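Local structure of predicted acetyltransferase (Clostridium acetobutylicum, 3MGD) at residues R5-D8 with M9-S13; N43-A47 with N48-V52; R21-I24 with D25-I28. The protein probably transfers an acyl group from acetyl-coenzyme A, which it binds, to an acceptor, as expected of a GNAT-family acetyltransferase. All blocks are in the same frame, centred on the assembly; numbering follows the deposited sequence. Where two conformers were deposited one is given.

Contact 1. Residues R5-D8 with M9-S13; sequences RKAD and MKDIS
R5 holds the carboxylate of D11 end-on with two nitrogens, NH1 lying 2.7 Å from OD2 and NH2 2.8 Å from OD1. This salt bridge is the centre of a network at the turn leading from strand 3-6 into helix 12-25, the first strand-to-helix connection of the GNAT fold. The grip is skewed: the guanidinium and carboxylate planes are 47° apart, and NH2 meets OD1 from above the carboxylate plane, although OD1 itself lies in the guanidinium plane. NH1 approaches the syn side of OD2 and the backbone N of D8 its anti side, each somewhat tilted out of the plane; D8 N to OD2 is 2.8 Å, with an almost straight N-H...O angle of 176°. OD2 thus takes two donors and OD1 a third, which together fix the rotation of the carboxylate. A backbone bond from D11 N to D8 O, 2.9 Å, closes the turn. A chi1 of 64° tucks R5 CG over the main chain, and the straight chain beyond carries the guanidinium to D11. The D8 carboxylate runs alongside that of D11, OD2 to OD2 4.0 Å, and makes a long ionic contact with R5 NH1. R5 NH2 also bridges to E57 on the neighbouring strand, so three acids share one guanidinium. Selenomethionine M9 turns away toward helix 35-47, while A7 CB stays 3.9 Å from D11 OD2.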
loop_
_atom_site.group_PDB
_atom_site.type_symbol
_atom_site.label_atom_id
_atom_site.label_comp_id
_atom_site.label_asym_id
_atom_site.label_seq_id
_atom_site.Cartn_x
_atom_site.Cartn_y
_atom_site.Cartn_z
ATOM N N ARG A 5 -15.958 10.080 17.723
ATOM C CA ARG A 5 -15.053 11.212 17.492
ATOM C C ARG A 5 -13.773 10.741 16.813
ATOM O O ARG A 5 -13.446 9.550 16.845
ATOM C CB ARG A 5 -14.710 11.916 18.806
ATOM C CG ARG A 5 -13.937 11.065 19.792
ATOM C CD ARG A 5 -13.655 11.818 21.087
ATOM N NE ARG A 5 -12.906 10.998 22.028
ATOM C CZ ARG A 5 -11.581 10.997 22.125
ATOM N NH1 ARG A 5 -10.859 11.779 21.340
ATOM N NH2 ARG A 5 -10.979 10.210 22.999
ATOM N N LYS A 6 -13.050 11.679 16.201
ATOM C CA LYS A 6 -11.750 11.377 15.608
ATOM C C LYS A 6 -10.674 11.508 16.677
ATOM O O LYS A 6 -10.712 12.429 17.496
ATOM C CB LYS A 6 -11.473 12.303 14.410
ATOM C CG LYS A 6 -12.254 11.932 13.157
ATOM C CD LYS A 6 -12.305 13.052 12.120
ATOM C CE LYS A 6 -13.093 14.248 12.661
ATOM N NZ LYS A 6 -13.434 15.227 11.593
ATOM N N ALA A 7 -9.748 10.558 16.703
ATOM C CA ALA A 7 -8.674 10.551 17.695
ATOM C C ALA A 7 -7.729 11.749 17.543
ATOM O O ALA A 7 -7.438 12.167 16.424
ATOM C CB ALA A 7 -7.885 9.249 17.597
ATOM N N ASP A 8 -7.252 12.271 18.679
ATOM C CA ASP A 8 -6.283 13.370 18.734
ATOM C C ASP A 8 -4.952 12.842 19.252
ATOM O O ASP A 8 -4.866 11.701 19.701
ATOM C CB ASP A 8 -6.727 14.455 19.732
ATOM C CG ASP A 8 -8.131 14.958 19.483
ATOM O OD1 ASP A 8 -8.432 15.354 18.338
ATOM O OD2 ASP A 8 -8.927 14.974 20.447
HETATM N N MSE A 9 -3.931 13.698 19.241
HETATM C CA MSE A 9 -2.623 13.328 19.769
HETATM C C MSE A 9 -2.741 12.751 21.173
HETATM O O MSE A 9 -2.054 11.793 21.510
HETATM C CB MSE A 9 -1.670 14.527 19.781
HETATM C CG MSE A 9 -1.479 15.192 18.421
HETATM SE SE MSE A 9 -0.696 14.055 17.008
HETATM C CE MSE A 9 1.132 13.919 17.685
ATOM N N LYS A 10 -3.618 13.343 21.983
ATOM C CA LYS A 10 -3.831 12.931 23.377
ATOM C C LYS A 10 -4.259 11.464 23.514
ATOM O O LYS A 10 -4.049 10.835 24.559
ATOM C CB LYS A 10 -4.894 13.841 24.009
ATOM C CG LYS A 10 -5.158 13.634 25.481
ATOM C CD LYS A 10 -6.324 14.517 25.923
ATOM C CE LYS A 10 -6.632 14.384 27.410
ATOM N NZ LYS A 10 -7.770 15.276 27.791
ATOM N N ASP A 11 -4.858 10.927 22.454
ATOM C CA ASP A 11 -5.389 9.561 22.459
ATOM C C ASP A 11 -4.379 8.486 22.076
ATOM O O ASP A 11 -4.720 7.306 22.055
ATOM C CB ASP A 11 -6.578 9.453 21.491
ATOM C CG ASP A 11 -7.742 10.352 21.886
ATOM O OD1 ASP A 11 -8.184 10.283 23.059
ATOM O OD2 ASP A 11 -8.223 11.116 21.020
ATOM N N ILE A 12 -3.149 8.872 21.755
ATOM C CA ILE A 12 -2.197 7.902 21.195
ATOM C C ILE A 12 -1.922 6.655 22.059
ATOM O O ILE A 12 -1.879 5.536 21.547
ATOM C CB ILE A 12 -0.886 8.578 20.733
ATOM C CG1 ILE A 12 -1.165 9.456 19.510
ATOM C CG2 ILE A 12 0.167 7.531 20.365
ATOM C CD1 ILE A 12 0.050 10.187 18.964
ATOM N N SER A 13 -1.737 6.819 23.359
ATOM C CA SER A 13 -1.443 5.632 24.166
ATOM C C SER A 13 -2.630 4.642 24.154
ATOM O O SER A 13 -2.432 3.442 24.227
ATOM C CB SER A 13 -1.025 6.006 25.589
ATOM O OG SER A 13 -2.098 6.590 26.292
#

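Contact 2. Residues N43-A47 with N48-V52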
loop_
_atom_site.group_PDB
_atom_site.type_symbol
_atom_site.label_atom_id
_atom_site.label_comp_id
_atom_site.label_asym_id
_atom_site.label_seq_id
_atom_site.Cartn_x
_atom_site.Cartn_y
_atom_site.Cartn_z
ATOM N N ASN A 43 2.027 9.043 16.213
ATOM C CA ASN A 43 2.487 10.431 16.324
ATOM C C ASN A 43 2.713 11.112 14.980
ATOM O O ASN A 43 2.230 12.219 14.748
ATOM C CB ASN A 43 3.746 10.540 17.196
ATOM C CG ASN A 43 3.417 10.721 18.676
ATOM O OD1 ASN A 43 3.058 11.817 19.121
ATOM N ND2 ASN A 43 3.523 9.643 19.439
ATOM N N ASN A 44 3.456 10.446 14.105
ATOM C CA ASN A 44 3.756 10.980 12.790
ATOM C C ASN A 44 2.560 11.106 11.853
ATOM O O ASN A 44 2.345 12.163 11.241
ATOM C CB ASN A 44 4.852 10.149 12.124
ATOM C CG ASN A 44 6.242 10.538 12.610
ATOM O OD1 ASN A 44 6.862 11.466 12.086
ATOM N ND2 ASN A 44 6.732 9.836 13.621
ATOM N N LYS A 45 1.783 10.041 11.737
ATOM C CA LYS A 45 0.695 10.008 10.751
ATOM C C LYS A 45 -0.491 10.863 11.209
ATOM O O LYS A 45 -1.184 11.467 10.392
ATOM C CB LYS A 45 0.245 8.577 10.477
ATOM C CG LYS A 45 1.325 7.685 9.833
ATOM C CD LYS A 45 1.926 8.301 8.567
ATOM C CE LYS A 45 2.970 7.357 7.945
ATOM N NZ LYS A 45 3.684 7.951 6.786
ATOM N N LEU A 46 -0.734 10.925 12.510
ATOM C CA LEU A 46 -1.808 11.797 12.976
ATOM C C LEU A 46 -1.403 13.253 12.790
ATOM O O LEU A 46 -2.198 14.073 12.348
ATOM C CB LEU A 46 -2.195 11.514 14.433
ATOM C CG LEU A 46 -2.911 10.193 14.730
ATOM C CD1 LEU A 46 -3.195 10.026 16.230
ATOM C CD2 LEU A 46 -4.198 10.087 13.930
ATOM N N ALA A 47 -0.159 13.576 13.126
ATOM C CA ALA A 47 0.297 14.956 13.059
ATOM C C ALA A 47 0.226 15.491 11.641
ATOM O O ALA A 47 -0.100 16.657 11.432
ATOM C CB ALA A 47 1.716 15.091 13.615
ATOM N N ASN A 48 0.525 14.641 10.661
ATOM C CA ASN A 48 0.520 15.009 9.245
ATOM C C ASN A 48 -0.807 14.730 8.546
ATOM O O ASN A 48 -0.910 14.887 7.336
ATOM C CB ASN A 48 1.615 14.241 8.495
ATOM C CG ASN A 48 3.011 14.643 8.916
ATOM O OD1 ASN A 48 3.264 15.797 9.267
ATOM N ND2 ASN A 48 3.936 13.690 8.865
ATOM N N ASN A 49 -1.793 14.256 9.299
ATOM C CA ASN A 49 -3.123 13.942 8.757
ATOM C C ASN A 49 -3.114 12.894 7.654
ATOM O O ASN A 49 -4.001 12.885 6.788
ATOM C CB ASN A 49 -3.826 15.222 8.258
ATOM C CG ASN A 49 -5.366 15.164 8.394
ATOM O OD1 ASN A 49 -5.915 14.473 9.255
ATOM N ND2 ASN A 49 -6.054 15.921 7.552
ATOM N N LEU A 50 -2.106 12.024 7.677
ATOM C CA LEU A 50 -2.040 10.879 6.763
ATOM C C LEU A 50 -2.725 9.639 7.354
ATOM O O LEU A 50 -2.739 8.573 6.742
ATOM C CB LEU A 50 -0.582 10.561 6.417
ATOM C CG LEU A 50 0.088 11.613 5.523
ATOM C CD1 LEU A 50 1.589 11.347 5.329
ATOM C CD2 LEU A 50 -0.633 11.711 4.176
ATOM N N LEU A 51 -3.263 9.797 8.561
ATOM C CA LEU A 51 -4.065 8.775 9.222
ATOM C C LEU A 51 -5.246 9.457 9.913
ATOM O O LEU A 51 -5.067 10.486 10.557
ATOM C CB LEU A 51 -3.230 8.044 10.280
ATOM C CG LEU A 51 -3.962 6.886 10.971
ATOM C CD1 LEU A 51 -4.072 5.678 10.009
ATOM C CD2 LEU A 51 -3.282 6.492 12.296
ATOM N N VAL A 52 -6.442 8.897 9.760
ATOM C CA VAL A 52 -7.607 9.326 10.534
ATOM C C VAL A 52 -8.175 8.106 11.254
ATOM O O VAL A 52 -8.522 7.117 10.623
ATOM C CB VAL A 52 -8.714 9.939 9.638
ATOM C CG1 VAL A 52 -9.983 10.220 10.448
ATOM C CG2 VAL A 52 -8.211 11.225 8.954
HETATM O O HOH W 1 4.726 10.553 7.732
#
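The carboxamide of N48 turns back toward the last turn of helix 35-47, where its ND2 comes within 3.2 Å of N44 O; the angle is too poor for a hydrogen bond. The other corner of the amide, OD1, lies near the carbonyl carbon of A47. A water accepts from K45 NZ and, weakly, from N48 ND2, but N48 was deposited in two conformers, so this bridge is doubtful. The main-chain N of N48 does bond to N44 O. Beyond it the helix ends in a Schellman motif: N49 has a positive phi of 60°, L50 N reaches back to K45 O at 2.9 Å, and N49 N bonds to L46 O at 3.1 Å. K45 O also accepts a weak bond from L51 N. Across the turn K45 CB packs 3.5 Å from L51 CB, and a bend at chi2 (-53°) brings K45 CD to 4.0 Å from L50 CB. On the inner side L46 CD2 approaches CD2 of L51, which also packs on Y41 and F42, to 4.1 Å as strand 51-58 begins; L46 also touches I12 and L15 of helix 12-25. The chemistry thus divides the helix end: backbone bonds turn the chain, L46 and the buried L51 pack on the inner side, and the ammonium of K45 forms a salt bridge with D72 of the second subunit, linking this end to the dimer interface.

Contact 3. Residues R21-I24 with D25-I28; sequences RQLI and DEGI. With ACO (acetyl coenzyme *a), chain C.
Q22 and E26, one helical turn apart, lie side by side and form the tight polar part of this Schellman-capped end of helix 12-25. Q22 NE2 donates to E26 OE2 at 2.8 Å, with an N-H...O angle of 162°; the oxygen lies in the amide plane, and NE2 approaches it almost in line with its C-O bond. With CG anti to the backbone N (chi1 175°), the Q22 chain extends toward the pantetheine arm of acetyl-CoA, NE2 coming 3.7 Å from C2P. E26 OE2 is closer to C2P, at 3.3 Å. Both residues belong to the cofactor pocket, and E26 also touches S126, another residue of that site. Packing is close around the cap as well: L23 CD2 meets I28 CD1 at 3.8 Å, and Y77 of the second subunit rests on both side chains. The remaining flank is looser: I24 and R21 are exposed, and R21 was deposited in two conformers, which leaves its salt bridge to E93 doubtful. D25 beside them is held by R97. The helix is closed by G27, which adopts a positive phi of 104°. Its N bonds to I24 O at 2.9 Å, and I28 N reaches L23 O at 3.2 Å.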
loop_
_atom_site.group_PDB
_atom_site.type_symbol
_atom_site.label_atom_id
_atom_site.label_comp_id
_atom_site.label_asym_id
_atom_site.label_seq_id
_atom_site.Cartn_x
_atom_site.Cartn_y
_atom_site.Cartn_z
ATOM N N ARG A 21 -4.176 -5.060 21.259
ATOM C CA ARG A 21 -5.288 -5.900 21.667
ATOM C C ARG A 21 -5.957 -6.536 20.450
ATOM O O ARG A 21 -6.291 -7.719 20.457
ATOM C CB ARG A 21 -6.287 -5.043 22.426
ATOM C CG ARG A 21 -7.304 -5.818 23.213
ATOM C CD ARG A 21 -7.898 -4.899 24.243
ATOM N NE ARG A 21 -9.335 -5.074 24.343
ATOM C CZ ARG A 21 -10.181 -4.081 24.580
ATOM N NH1 ARG A 21 -9.735 -2.836 24.737
ATOM N NH2 ARG A 21 -11.468 -4.339 24.641
ATOM N N GLN A 22 -6.132 -5.729 19.406
ATOM C CA GLN A 22 -6.722 -6.167 18.146
ATOM C C GLN A 22 -5.893 -7.258 17.484
ATOM O O GLN A 22 -6.415 -8.288 17.083
ATOM C CB GLN A 22 -6.823 -4.964 17.217
ATOM C CG GLN A 22 -7.307 -5.293 15.817
ATOM C CD GLN A 22 -6.894 -4.211 14.858
ATOM O OE1 GLN A 22 -6.836 -3.034 15.235
ATOM N NE2 GLN A 22 -6.623 -4.590 13.601
ATOM N N LEU A 23 -4.590 -7.037 17.386
ATOM C CA LEU A 23 -3.719 -7.987 16.712
ATOM C C LEU A 23 -3.687 -9.306 17.468
ATOM O O LEU A 23 -3.665 -10.378 16.877
ATOM C CB LEU A 23 -2.308 -7.418 16.612
ATOM C CG LEU A 23 -2.136 -6.166 15.745
ATOM C CD1 LEU A 23 -0.730 -5.635 15.898
ATOM C CD2 LEU A 23 -2.455 -6.452 14.255
ATOM N N ILE A 24 -3.671 -9.229 18.793
ATOM C CA ILE A 24 -3.640 -10.444 19.582
ATOM C C ILE A 24 -4.950 -11.209 19.417
ATOM O O ILE A 24 -4.939 -12.421 19.288
ATOM C CB ILE A 24 -3.330 -10.127 21.052
ATOM C CG1 ILE A 24 -1.867 -9.689 21.163
ATOM C CG2 ILE A 24 -3.588 -11.339 21.940
ATOM C CD1 ILE A 24 -1.535 -8.999 22.496
ATOM N N ASP A 25 -6.065 -10.488 19.418
ATOM C CA ASP A 25 -7.383 -11.051 19.096
ATOM C C ASP A 25 -7.370 -11.762 17.728
ATOM O O ASP A 25 -8.035 -12.788 17.544
ATOM C CB ASP A 25 -8.420 -9.913 19.091
ATOM C CG ASP A 25 -9.772 -10.331 19.646
ATOM O OD1 ASP A 25 -10.125 -11.528 19.533
ATOM O OD2 ASP A 25 -10.490 -9.457 20.187
ATOM N N GLU A 26 -6.614 -11.222 16.771
ATOM C CA GLU A 26 -6.501 -11.828 15.437
ATOM C C GLU A 26 -5.638 -13.089 15.411
ATOM O O GLU A 26 -5.571 -13.777 14.391
ATOM C CB GLU A 26 -5.945 -10.817 14.418
ATOM C CG GLU A 26 -6.873 -9.638 14.127
ATOM C CD GLU A 26 -6.232 -8.591 13.233
ATOM O OE1 GLU A 26 -5.409 -8.961 12.368
ATOM O OE2 GLU A 26 -6.549 -7.394 13.398
ATOM N N GLY A 27 -4.943 -13.369 16.514
ATOM C CA GLY A 27 -4.160 -14.593 16.621
ATOM C C GLY A 27 -2.661 -14.412 16.461
ATOM O O GLY A 27 -1.907 -15.383 16.447
ATOM N N ILE A 28 -2.215 -13.168 16.336
ATOM C CA ILE A 28 -0.795 -12.918 16.116
ATOM C C ILE A 28 -0.003 -13.135 17.410
ATOM O O ILE A 28 -0.519 -12.919 18.515
ATOM C CB ILE A 28 -0.558 -11.527 15.475
ATOM C CG1 ILE A 28 -1.243 -11.493 14.101
ATOM C CG2 ILE A 28 0.927 -11.243 15.310
ATOM C CD1 ILE A 28 -1.564 -10.109 13.583
HETATM N N1A ACO C . -28.659 -6.639 10.320
HETATM C C2A ACO C . -28.276 -7.984 10.308
HETATM N N3A ACO C . -26.951 -8.349 10.649
HETATM C C4A ACO C . -25.995 -7.315 11.008
HETATM C C5A ACO C . -26.386 -5.937 11.022
HETATM C C6A ACO C . -27.686 -5.581 10.684
HETATM N N6A ACO C . -28.077 -4.186 10.699
HETATM N N7A ACO C . -25.252 -5.145 11.413
HETATM C C8A ACO C . -24.191 -6.010 11.637
HETATM N N9A ACO C . -24.638 -7.367 11.365
HETATM C C1B ACO C . -23.830 -8.549 11.609
HETATM C C2B ACO C . -23.185 -8.807 10.236
HETATM O O2B ACO C . -23.949 -9.024 9.095
HETATM C C3B ACO C . -22.075 -9.770 10.595
HETATM O O3B ACO C . -22.365 -11.149 10.648
HETATM P P3B ACO C . -22.156 -12.131 9.410
HETATM O O7A ACO C . -23.059 -13.390 9.648
HETATM O O8A ACO C . -20.675 -12.561 9.327
HETATM O O9A ACO C . -22.554 -11.450 8.118
HETATM C C4B ACO C . -21.549 -9.108 11.915
HETATM O O4B ACO C . -22.780 -8.649 12.583
HETATM C C5B ACO C . -20.357 -8.174 11.976
HETATM O O5B ACO C . -20.654 -6.912 11.431
HETATM P P1A ACO C . -20.430 -5.595 12.276
HETATM O O1A ACO C . -21.335 -5.537 13.517
HETATM O O2A ACO C . -20.636 -4.410 11.337
HETATM O O3A ACO C . -18.914 -5.652 12.706
HETATM P P2A ACO C . -18.402 -5.639 14.215
HETATM O O4A ACO C . -18.816 -6.923 15.008
HETATM O O5A ACO C . -18.787 -4.361 14.907
HETATM O O6A ACO C . -16.830 -5.568 14.130
HETATM C CBP ACO C . -14.682 -6.575 13.606
HETATM C CCP ACO C . -16.148 -6.403 13.236
HETATM C CDP ACO C . -13.936 -7.286 12.488
HETATM C CEP ACO C . -14.119 -5.215 13.858
HETATM C CAP ACO C . -14.604 -7.451 14.900
HETATM O OAP ACO C . -15.098 -8.733 14.698
HETATM C C9P ACO C . -13.268 -7.433 15.602
HETATM O O9P ACO C . -12.901 -6.492 16.307
HETATM N N8P ACO C . -12.431 -8.600 15.418
HETATM C C7P ACO C . -11.089 -8.651 15.997
HETATM C C6P ACO C . -10.180 -7.651 15.383
HETATM C C5P ACO C . -10.249 -7.701 13.872
HETATM O O5P ACO C . -10.228 -8.781 13.280
HETATM N N4P ACO C . -10.388 -6.466 13.179
HETATM C C3P ACO C . -10.218 -6.374 11.750
HETATM C C2P ACO C . -8.799 -6.363 11.240
HETATM S S1P ACO C . -8.655 -6.091 9.491
HETATM C C ACO C . -8.715 -4.456 9.110
HETATM O O ACO C . -8.824 -3.629 10.003
HETATM C CH3 ACO C . -8.777 -4.039 7.692
#

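Along the chain the order is contact 1, contact 3, contact 2. Contact 1 opens helix 12-25 and contact 3 closes it, their centres 21 Å apart with nearest atoms about 9 Å from each other. Contact 2 ends the following helix, 35-47, and starts strand 51-58, which neighbours strand 3-6 in the mixed sheet. Contacts 1 and 2 therefore meet at one end of the helix pair, with centres 10 Å apart, and I12 CD1 packs 3.4 Å from N43 CG. The centre of contact 3 is 23 Å from that of contact 2, at the cofactor end. The first helix of the GNAT fold thus spans from the sheet edge to the acetyl-CoA site, while contacts 2 and 3 both reach the second subunit.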